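Local coordinates for ylmH (Streptococcus pneumoniae, PDB 2FPH), which probably acts in cell division and probably binds nucleic acid through an RRM-like domain, at residues L87-Y92 with E126-I131; D82-L87 with N134-L139; P34-H39 with E115-G120. All blocks are in the same frame, centred on the assembly; numbering follows the deposited sequence. Where two conformers were deposited one is given.

Contact 1. Residues L87-Y92 with E126-I131; sequences LQEIVY and EERAQI
Strands 85-91 and 130-134 run antiparallel side by side at Gln88-Glu89 and Gln130-Ile131, in a largely buried place in the five-stranded sheet. Gln88 and Ile131 form a hydrogen-bonded pair. Gln88 N gives to Ile131 O over 2.8 Å, and Ile131 N returns a bond to Gln88 O. The next pair, Glu89 with Gln130, is non-hydrogen-bonded, and Gln130 CA brings a CH···O contact to Gln88 O. One more bond, Ile90 N to Ala129 O at 2.8 Å, continues the pairing.

The strands belong to the putative RNA-binding domain of YlmH, of the RRM clan. The order 119-123, 130-134, 85-91, 151-157 matches the beta2-beta3-beta1-beta4 order of an RRM sheet. Glu89 and Gln130 share one face. Gln130 NE2 gives an almost straight bond to Glu89 OE1 (3.0 Å, 176°). It lies in the amide plane but meets OE1 from above the carboxylate plane; the two planes are 82° apart. Gln130 is also held by the backbone of Glu162 and Ile164. Leu87 CD1 lies 3.6 Å from Gln130 OE1; CG set anti to the backbone N (chi1 -178°) brings this branch to the amide.

On the face of Gln88 and Ile131, Ile90 CB touches Ala129 CB at 4.1 Å, and Ile90 CD1 meets Ile131 CG2. Helix 97-105 covers these isoleucines through Thr100 and Ile104.

Contact 2. Residues D82-L87 with N134-L139; sequences DFEISL and NQQFLL
Gln135 reaches across to Glu84, Ile85 and Ser86 where strand 130-134 gives way to a short 3-10 turn. Its CB lies 3.7 Å from Glu84 O. Its CG fits closely against the start of strand 85-91, 3.2 Å from Ser86 N and 3.4 Å from Ser86 CB. With chi1 at -58°, CG stands beside its own backbone N, and the extended chain then runs on over the Ile85 peptide. CD comes next, 3.6 Å from Ile85 O. The terminal amide lies against the backbone of Glu84 and Ile85, but its orientation is doubtful.

The backbone supports the same approach. Gln135 N gives a nearly straight bond to Glu84 O (2.9 Å, 170°). Ile85 and Asn134 form the one antiparallel pair of this contact, a non-hydrogen-bonded one.

A water joins the two sides farther out. It donates to Glu84 OE1 and to Asn134 OD1, the second at 2.8 Å. Asn134 OD1 also accepts from Gln136 N (2.9 Å), with the donor tilted from the carbonyl plane. Two donors therefore grip this one oxygen and would restrain the rotation of the amide. Leu138 CD1 lies 4.1 Å from Ser86 OG. That hydroxyl is itself bonded to Gln88 and Glu157.

Phe137 takes the N-cap position of helix 138-144, and Phe137 N binds Asn134 O. The bond from Gln136 N to Asn134 OD1 closes an Asx turn. Here it lies in a strand-to-helix connection, where the chain leaves the sheet of the RRM-like domain and turns into the helix.

Contact 3. Residues P34-H39 with E115-G120; sequences PFINPH and ERKLFG
The Phe35 ring lies with one face on the backbone of Phe119 and Gly120. Phe119 C is 3.3 Å above the ring plane, displaced toward the rim, while Gly120 N sits over the centre. Gly120 CA makes a CH-pi contact, 3.8 Å from the ring centroid and 22° off the normal. Gly120, with no side chain, lies close against this face. At the edge, in the ring plane, stands Lys117 O. Phe35 CG stands beside its own backbone N (chi1 -73°), which lays the ring over the Phe119-Gly120 backbone.

Lys117 O is also the acceptor for Phe35 N, at 3.0 Å and 157°. The Lys117 side chain bends back along the other segment. Its CD presses against Pro34 CB at 3.3 Å, tighter than usual for two carbons. Its CE lies 3.0 Å from Phe35 O, and Ile36 CG2 touches the same CE.

The contact joins the N-terminal part of YlmH to its putative RNA-binding part. Trp20 and Phe13 of helix 11-27 touch Pro34 and Ile36 in turn. Asn37 caps helix 38-50 through Gln40 N. Beyond the 3-10 turn 116-118, strand 119-123 pairs with 130-134, and the Phe119 side chain packs on His101, Ile104 and Leu105 of helix 97-105.

From the N terminus, residues 34-39 come first and are joined later by 115-120. Contact 3 thus closes a long loop of 75 intervening residues between the N-terminal part and the RRM-like part. Residues 82-87 and 87-92 lie inside that loop, but their partners, 134-139 and 126-131, come after it. Contacts 1 and 2 therefore both cross contact 3. Contact 2 closes a loop with 46 residues between its segments. Contact 1 closes one of 33, nested inside it, and Leu87 belongs to both. All three reach the five-stranded sheet. Contacts 2 and 3 meet directly: Phe35 packs on Ile85, and Asn134 N probably bonds Leu118 O. Ile131 on Phe119 joins contacts 1 and 3.

Contact 1. Residues L87-Y92 with E126-I131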
loop_
_atom_site.group_PDB
_atom_site.type_symbol
_atom_site.label_atom_id
_atom_site.label_comp_id
_atom_site.label_asym_id
_atom_site.label_seq_id
_atom_site.Cartn_x
_atom_site.Cartn_y
_atom_site.Cartn_z
ATOM N N LEU A 87 -10.167 2.534 0.146
ATOM C CA LEU A 87 -10.639 1.293 -0.439
ATOM C C LEU A 87 -11.539 1.692 -1.594
ATOM O O LEU A 87 -12.491 2.450 -1.386
ATOM C CB LEU A 87 -11.423 0.431 0.544
ATOM C CG LEU A 87 -11.977 -0.947 0.181
ATOM C CD1 LEU A 87 -10.980 -1.987 -0.166
ATOM C CD2 LEU A 87 -12.892 -1.472 1.309
ATOM N N GLN A 88 -11.301 1.130 -2.776
ATOM C CA GLN A 88 -12.162 1.376 -3.929
ATOM C C GLN A 88 -12.814 0.083 -4.364
ATOM O O GLN A 88 -12.134 -0.899 -4.654
ATOM C CB GLN A 88 -11.351 1.965 -5.115
ATOM C CG GLN A 88 -10.739 3.326 -4.811
ATOM C CD GLN A 88 -11.777 4.411 -4.659
ATOM O OE1 GLN A 88 -12.589 4.651 -5.573
ATOM N NE2 GLN A 88 -11.748 5.105 -3.514
ATOM N N GLU A 89 -14.148 0.110 -4.410
ATOM C CA GLU A 89 -14.902 -0.945 -5.071
ATOM C C GLU A 89 -14.835 -0.765 -6.568
ATOM O O GLU A 89 -15.027 0.343 -7.085
ATOM C CB GLU A 89 -16.372 -0.898 -4.694
ATOM C CG GLU A 89 -17.105 -2.125 -5.190
ATOM C CD GLU A 89 -17.261 -3.209 -4.149
ATOM O OE1 GLU A 89 -17.167 -2.916 -2.933
ATOM O OE2 GLU A 89 -17.517 -4.358 -4.577
ATOM N N ILE A 90 -14.581 -1.868 -7.260
ATOM C CA ILE A 90 -14.513 -1.872 -8.728
ATOM C C ILE A 90 -15.898 -2.320 -9.136
ATOM O O ILE A 90 -16.155 -3.524 -9.195
ATOM C CB ILE A 90 -13.418 -2.813 -9.261
ATOM C CG1 ILE A 90 -12.027 -2.366 -8.770
ATOM C CG2 ILE A 90 -13.379 -2.784 -10.785
ATOM C CD1 ILE A 90 -10.861 -3.287 -9.094
ATOM N N VAL A 91 -16.788 -1.338 -9.322
ATOM C CA VAL A 91 -18.193 -1.568 -9.643
ATOM C C VAL A 91 -18.342 -1.990 -11.124
ATOM O O VAL A 91 -18.067 -1.230 -12.051
ATOM C CB VAL A 91 -19.129 -0.353 -9.286
ATOM C CG1 VAL A 91 -20.567 -0.683 -9.560
ATOM C CG2 VAL A 91 -18.980 0.025 -7.774
ATOM N N TYR A 92 -18.868 -3.204 -11.234
ATOM C CA TYR A 92 -18.849 -4.122 -12.336
ATOM C C TYR A 92 -17.629 -5.029 -12.554
ATOM O O TYR A 92 -16.995 -4.977 -13.606
ATOM C CB TYR A 92 -19.335 -3.522 -13.604
ATOM C CG TYR A 92 -20.441 -4.407 -14.128
ATOM C CD1 TYR A 92 -21.663 -4.415 -13.515
ATOM C CD2 TYR A 92 -20.223 -5.279 -15.195
ATOM C CE1 TYR A 92 -22.665 -5.208 -13.947
ATOM C CE2 TYR A 92 -21.252 -6.084 -15.672
ATOM C CZ TYR A 92 -22.463 -6.037 -15.033
ATOM O OH TYR A 92 -23.477 -6.802 -15.468
ATOM N N GLU A 126 -14.584 -13.894 -6.399
ATOM C CA GLU A 126 -16.015 -13.919 -6.553
ATOM C C GLU A 126 -16.478 -13.332 -7.896
ATOM O O GLU A 126 -16.581 -14.043 -8.875
ATOM C CB GLU A 126 -16.623 -13.142 -5.357
ATOM C CG GLU A 126 -16.573 -13.890 -4.000
ATOM C CD GLU A 126 -15.977 -13.073 -2.855
ATOM O OE1 GLU A 126 -15.180 -12.144 -3.114
ATOM O OE2 GLU A 126 -16.301 -13.362 -1.685
ATOM N N GLU A 127 -16.637 -12.014 -7.932
ATOM C CA GLU A 127 -17.512 -11.273 -8.851
ATOM C C GLU A 127 -17.552 -9.784 -8.406
ATOM O O GLU A 127 -17.733 -8.881 -9.224
ATOM C CB GLU A 127 -18.939 -11.849 -8.854
ATOM C CG GLU A 127 -19.555 -12.143 -7.474
ATOM C CD GLU A 127 -20.715 -11.231 -7.102
ATOM O OE1 GLU A 127 -21.128 -10.400 -7.949
ATOM O OE2 GLU A 127 -21.200 -11.312 -5.946
ATOM N N ARG A 128 -17.457 -9.559 -7.093
ATOM C CA ARG A 128 -17.110 -8.251 -6.550
ATOM C C ARG A 128 -15.587 -8.142 -6.517
ATOM O O ARG A 128 -14.849 -9.133 -6.403
ATOM C CB ARG A 128 -17.669 -8.041 -5.136
ATOM C CG ARG A 128 -19.018 -7.319 -5.074
ATOM C CD ARG A 128 -20.109 -8.085 -4.343
ATOM N NE ARG A 128 -21.170 -8.494 -5.272
ATOM C CZ ARG A 128 -22.453 -8.135 -5.183
ATOM N NH1 ARG A 128 -22.871 -7.340 -4.208
ATOM N NH2 ARG A 128 -23.331 -8.573 -6.087
ATOM N N ALA A 129 -15.112 -6.910 -6.637
ATOM C CA ALA A 129 -13.686 -6.661 -6.657
ATOM C C ALA A 129 -13.467 -5.311 -6.040
ATOM O O ALA A 129 -14.332 -4.431 -6.112
ATOM C CB ALA A 129 -13.125 -6.668 -8.049
ATOM N N GLN A 130 -12.316 -5.219 -5.383
ATOM C CA GLN A 130 -11.865 -4.001 -4.727
ATOM C C GLN A 130 -10.378 -3.814 -4.899
ATOM O O GLN A 130 -9.654 -4.751 -5.141
ATOM C CB GLN A 130 -12.168 -3.988 -3.234
ATOM C CG GLN A 130 -13.685 -4.030 -2.934
ATOM C CD GLN A 130 -13.958 -4.316 -1.474
ATOM O OE1 GLN A 130 -13.068 -4.815 -0.759
ATOM N NE2 GLN A 130 -15.170 -3.995 -1.020
ATOM N N ILE A 131 -9.920 -2.575 -4.741
ATOM C CA ILE A 131 -8.488 -2.280 -4.637
ATOM C C ILE A 131 -8.213 -1.235 -3.555
ATOM O O ILE A 131 -9.020 -0.311 -3.397
ATOM C CB ILE A 131 -7.981 -1.855 -6.054
ATOM C CG1 ILE A 131 -6.470 -1.680 -6.051
ATOM C CG2 ILE A 131 -8.755 -0.603 -6.586
ATOM C CD1 ILE A 131 -5.896 -1.427 -7.352
#

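Contact 2. Residues D82-L87 with N134-L139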
loop_
_atom_site.group_PDB
_atom_site.type_symbol
_atom_site.label_atom_id
_atom_site.label_comp_id
_atom_site.label_asym_id
_atom_site.label_seq_id
_atom_site.Cartn_x
_atom_site.Cartn_y
_atom_site.Cartn_z
ATOM N N ASP A 82 -3.894 8.426 8.885
ATOM C CA ASP A 82 -2.508 8.824 8.670
ATOM C C ASP A 82 -1.805 7.906 7.630
ATOM O O ASP A 82 -0.781 8.265 7.099
ATOM C CB ASP A 82 -1.753 8.789 9.979
ATOM C CG ASP A 82 -2.217 9.844 10.945
ATOM O OD1 ASP A 82 -2.444 10.983 10.490
ATOM O OD2 ASP A 82 -2.307 9.615 12.172
ATOM N N PHE A 83 -2.367 6.717 7.343
ATOM C CA PHE A 83 -1.813 5.887 6.262
ATOM C C PHE A 83 -2.248 6.257 4.821
ATOM O O PHE A 83 -1.688 5.756 3.792
ATOM C CB PHE A 83 -2.143 4.395 6.483
ATOM C CG PHE A 83 -1.570 3.817 7.733
ATOM C CD1 PHE A 83 -0.246 3.426 7.792
ATOM C CD2 PHE A 83 -2.351 3.666 8.881
ATOM C CE1 PHE A 83 0.288 2.908 8.918
ATOM C CE2 PHE A 83 -1.791 3.130 10.050
ATOM C CZ PHE A 83 -0.456 2.725 10.047
ATOM N N GLU A 84 -3.223 7.146 4.722
ATOM C CA GLU A 84 -3.641 7.696 3.419
ATOM C C GLU A 84 -3.993 6.555 2.445
ATOM O O GLU A 84 -3.519 6.526 1.296
ATOM C CB GLU A 84 -2.558 8.636 2.868
ATOM C CG GLU A 84 -2.374 9.905 3.691
ATOM C CD GLU A 84 -1.382 10.905 3.155
ATOM O OE1 GLU A 84 -0.954 10.833 1.995
ATOM O OE2 GLU A 84 -0.980 11.794 3.948
ATOM N N ILE A 85 -4.793 5.601 2.927
ATOM C CA ILE A 85 -5.254 4.460 2.113
ATOM C C ILE A 85 -6.741 4.562 1.900
ATOM O O ILE A 85 -7.488 4.791 2.865
ATOM C CB ILE A 85 -4.892 3.093 2.782
ATOM C CG1 ILE A 85 -3.357 2.930 2.877
ATOM C CG2 ILE A 85 -5.390 1.923 1.920
ATOM C CD1 ILE A 85 -2.936 1.818 3.810
ATOM N N SER A 86 -7.170 4.394 0.640
ATOM C CA SER A 86 -8.590 4.428 0.255
ATOM C C SER A 86 -8.971 3.004 -0.188
ATOM O O SER A 86 -8.151 2.309 -0.809
ATOM C CB SER A 86 -8.743 5.383 -0.919
ATOM O OG SER A 86 -10.080 5.632 -1.309
ATOM N N LEU A 87 -10.167 2.534 0.146
ATOM C CA LEU A 87 -10.639 1.293 -0.439
ATOM C C LEU A 87 -11.539 1.692 -1.594
ATOM O O LEU A 87 -12.491 2.450 -1.386
ATOM C CB LEU A 87 -11.423 0.431 0.544
ATOM C CG LEU A 87 -11.977 -0.947 0.181
ATOM C CD1 LEU A 87 -10.980 -1.987 -0.166
ATOM C CD2 LEU A 87 -12.892 -1.472 1.309
ATOM N N ASN A 134 -3.271 4.285 -2.636
ATOM C CA ASN A 134 -2.710 5.497 -2.012
ATOM C C ASN A 134 -3.671 6.631 -2.378
ATOM O O ASN A 134 -3.890 6.875 -3.526
ATOM C CB ASN A 134 -1.339 5.710 -2.618
ATOM C CG ASN A 134 -0.682 7.035 -2.223
ATOM O OD1 ASN A 134 -1.335 7.994 -1.845
ATOM N ND2 ASN A 134 0.666 7.038 -2.231
ATOM N N GLN A 135 -4.311 7.269 -1.382
ATOM C CA GLN A 135 -5.441 8.175 -1.653
ATOM C C GLN A 135 -4.967 9.441 -2.330
ATOM O O GLN A 135 -5.771 10.198 -2.828
ATOM C CB GLN A 135 -6.106 8.632 -0.358
ATOM C CG GLN A 135 -6.676 7.583 0.603
ATOM C CD GLN A 135 -7.513 8.236 1.725
ATOM O OE1 GLN A 135 -8.618 7.728 2.131
ATOM N NE2 GLN A 135 -7.001 9.380 2.225
ATOM N N GLN A 136 -3.674 9.728 -2.266
ATOM C CA GLN A 136 -3.108 10.835 -3.036
ATOM C C GLN A 136 -3.334 10.668 -4.545
ATOM O O GLN A 136 -3.383 11.668 -5.298
ATOM C CB GLN A 136 -1.596 10.998 -2.701
ATOM C CG GLN A 136 -1.047 12.377 -2.924
ATOM C CD GLN A 136 0.338 12.551 -2.317
ATOM O OE1 GLN A 136 1.321 12.747 -3.037
ATOM N NE2 GLN A 136 0.420 12.447 -1.015
ATOM N N PHE A 137 -3.542 9.430 -4.994
ATOM C CA PHE A 137 -3.699 9.068 -6.402
ATOM C C PHE A 137 -5.172 8.661 -6.697
ATOM O O PHE A 137 -5.465 8.015 -7.644
ATOM C CB PHE A 137 -2.640 7.997 -6.726
ATOM C CG PHE A 137 -1.255 8.535 -6.661
ATOM C CD1 PHE A 137 -0.745 9.281 -7.719
ATOM C CD2 PHE A 137 -0.480 8.400 -5.518
ATOM C CE1 PHE A 137 0.555 9.801 -7.650
ATOM C CE2 PHE A 137 0.798 8.924 -5.450
ATOM C CZ PHE A 137 1.319 9.622 -6.511
ATOM N N LEU A 138 -6.120 9.127 -5.881
ATOM C CA LEU A 138 -7.543 8.767 -6.080
ATOM C C LEU A 138 -8.065 9.112 -7.504
ATOM O O LEU A 138 -8.735 8.298 -8.161
ATOM C CB LEU A 138 -8.403 9.470 -5.026
ATOM C CG LEU A 138 -9.913 9.212 -5.116
ATOM C CD1 LEU A 138 -10.202 7.761 -4.836
ATOM C CD2 LEU A 138 -10.618 10.087 -4.143
ATOM N N LEU A 139 -7.729 10.308 -7.999
ATOM C CA LEU A 139 -8.171 10.699 -9.326
ATOM C C LEU A 139 -7.522 9.873 -10.410
ATOM O O LEU A 139 -8.183 9.448 -11.311
ATOM C CB LEU A 139 -7.906 12.175 -9.585
ATOM C CG LEU A 139 -8.858 13.165 -8.934
ATOM C CD1 LEU A 139 -8.794 14.483 -9.694
ATOM C CD2 LEU A 139 -10.248 12.661 -8.905
HETATM O O HOH W 1 -0.119 9.112 0.407
#

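Contact 3. Residues P34-H39 with E115-G120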
loop_
_atom_site.group_PDB
_atom_site.type_symbol
_atom_site.label_atom_id
_atom_site.label_comp_id
_atom_site.label_asym_id
_atom_site.label_seq_id
_atom_site.Cartn_x
_atom_site.Cartn_y
_atom_site.Cartn_z
ATOM N N PRO A 34 5.613 4.052 0.859
ATOM C CA PRO A 34 4.722 3.517 -0.167
ATOM C C PRO A 34 4.200 2.162 0.254
ATOM O O PRO A 34 4.584 1.618 1.293
ATOM C CB PRO A 34 5.647 3.315 -1.355
ATOM C CG PRO A 34 6.913 3.915 -1.004
ATOM C CD PRO A 34 7.015 4.050 0.426
ATOM N N PHE A 35 3.400 1.539 -0.615
ATOM C CA PHE A 35 3.063 0.139 -0.332
ATOM C C PHE A 35 4.295 -0.779 -0.444
ATOM O O PHE A 35 5.059 -0.700 -1.421
ATOM C CB PHE A 35 1.952 -0.363 -1.210
ATOM C CG PHE A 35 0.606 0.175 -0.848
ATOM C CD1 PHE A 35 -0.160 -0.503 0.098
ATOM C CD2 PHE A 35 0.075 1.293 -1.445
ATOM C CE1 PHE A 35 -1.434 -0.091 0.439
ATOM C CE2 PHE A 35 -1.234 1.746 -1.081
ATOM C CZ PHE A 35 -1.991 1.001 -0.144
ATOM N N ILE A 36 4.446 -1.627 0.568
ATOM C CA ILE A 36 5.523 -2.633 0.650
ATOM C C ILE A 36 4.968 -3.995 0.995
ATOM O O ILE A 36 3.838 -4.127 1.498
ATOM C CB ILE A 36 6.581 -2.168 1.723
ATOM C CG1 ILE A 36 6.005 -2.054 3.138
ATOM C CG2 ILE A 36 7.228 -0.847 1.316
ATOM C CD1 ILE A 36 7.068 -1.731 4.212
ATOM N N ASN A 37 5.730 -5.039 0.673
ATOM C CA ASN A 37 5.311 -6.418 0.905
ATOM C C ASN A 37 5.605 -6.882 2.334
ATOM O O ASN A 37 6.201 -6.137 3.120
ATOM C CB ASN A 37 5.858 -7.340 -0.222
ATOM C CG ASN A 37 7.338 -7.616 -0.100
ATOM O OD1 ASN A 37 7.906 -7.638 0.989
ATOM N ND2 ASN A 37 7.966 -7.921 -1.232
ATOM N N PRO A 38 5.038 -8.003 2.762
ATOM C CA PRO A 38 5.203 -8.459 4.141
ATOM C C PRO A 38 6.671 -8.675 4.604
ATOM O O PRO A 38 7.015 -8.386 5.718
ATOM C CB PRO A 38 4.432 -9.759 4.130
ATOM C CG PRO A 38 3.400 -9.528 3.110
ATOM C CD PRO A 38 4.137 -8.895 1.993
ATOM N N HIS A 39 7.516 -9.116 3.709
ATOM C CA HIS A 39 8.909 -9.258 4.053
ATOM C C HIS A 39 9.589 -7.927 4.291
ATOM O O HIS A 39 10.281 -7.790 5.259
ATOM C CB HIS A 39 9.681 -9.959 2.983
ATOM C CG HIS A 39 11.115 -10.139 3.357
ATOM N ND1 HIS A 39 11.518 -11.061 4.295
ATOM C CD2 HIS A 39 12.248 -9.567 2.869
ATOM C CE1 HIS A 39 12.837 -11.018 4.413
ATOM N NE2 HIS A 39 13.305 -10.124 3.558
ATOM N N GLU A 115 2.561 2.266 -11.092
ATOM C CA GLU A 115 3.590 1.550 -10.306
ATOM C C GLU A 115 2.941 0.767 -9.147
ATOM O O GLU A 115 1.981 1.260 -8.512
ATOM C CB GLU A 115 4.642 2.562 -9.777
ATOM C CG GLU A 115 4.551 3.994 -10.397
ATOM C CD GLU A 115 5.563 5.048 -9.906
ATOM O OE1 GLU A 115 6.769 4.968 -10.271
ATOM O OE2 GLU A 115 5.151 6.006 -9.187
ATOM N N ARG A 116 3.470 -0.432 -8.873
ATOM C CA ARG A 116 2.980 -1.304 -7.820
ATOM C C ARG A 116 2.973 -0.576 -6.478
ATOM O O ARG A 116 2.157 -0.883 -5.626
ATOM C CB ARG A 116 3.855 -2.588 -7.675
ATOM C CG ARG A 116 4.838 -2.416 -6.468
ATOM C CD ARG A 116 5.915 -3.503 -6.313
ATOM N NE ARG A 116 7.066 -3.045 -5.505
ATOM C CZ ARG A 116 7.927 -2.097 -5.875
ATOM N NH1 ARG A 116 7.803 -1.480 -7.048
ATOM N NH2 ARG A 116 8.928 -1.756 -5.070
ATOM N N LYS A 117 3.928 0.313 -6.263
ATOM C CA LYS A 117 4.063 0.970 -4.942
ATOM C C LYS A 117 2.908 1.932 -4.590
ATOM O O LYS A 117 2.806 2.399 -3.391
ATOM C CB LYS A 117 5.390 1.730 -4.805
ATOM C CG LYS A 117 6.589 0.860 -4.507
ATOM C CD LYS A 117 7.367 1.240 -3.252
ATOM C CE LYS A 117 7.774 0.074 -2.338
ATOM N NZ LYS A 117 9.210 0.230 -1.864
ATOM N N LEU A 118 2.059 2.262 -5.581
ATOM C CA LEU A 118 0.960 3.250 -5.367
ATOM C C LEU A 118 -0.359 2.577 -4.959
ATOM O O LEU A 118 -1.350 3.261 -4.693
ATOM C CB LEU A 118 0.651 4.117 -6.622
ATOM C CG LEU A 118 1.808 4.980 -7.148
ATOM C CD1 LEU A 118 1.375 5.676 -8.417
ATOM C CD2 LEU A 118 2.217 5.974 -6.059
ATOM N N PHE A 119 -0.365 1.266 -4.895
ATOM C CA PHE A 119 -1.534 0.508 -4.472
ATOM C C PHE A 119 -1.104 -0.753 -3.768
ATOM O O PHE A 119 0.053 -1.190 -3.890
ATOM C CB PHE A 119 -2.501 0.185 -5.622
ATOM C CG PHE A 119 -1.959 -0.669 -6.735
ATOM C CD1 PHE A 119 -1.161 -0.110 -7.731
ATOM C CD2 PHE A 119 -2.246 -2.038 -6.808
ATOM C CE1 PHE A 119 -0.615 -0.897 -8.708
ATOM C CE2 PHE A 119 -1.745 -2.803 -7.831
ATOM C CZ PHE A 119 -0.935 -2.233 -8.790
ATOM N N GLY A 120 -2.056 -1.332 -3.058
ATOM C CA GLY A 120 -1.789 -2.518 -2.270
ATOM C C GLY A 120 -2.552 -3.678 -2.869
ATOM O O GLY A 120 -2.436 -3.955 -4.061
#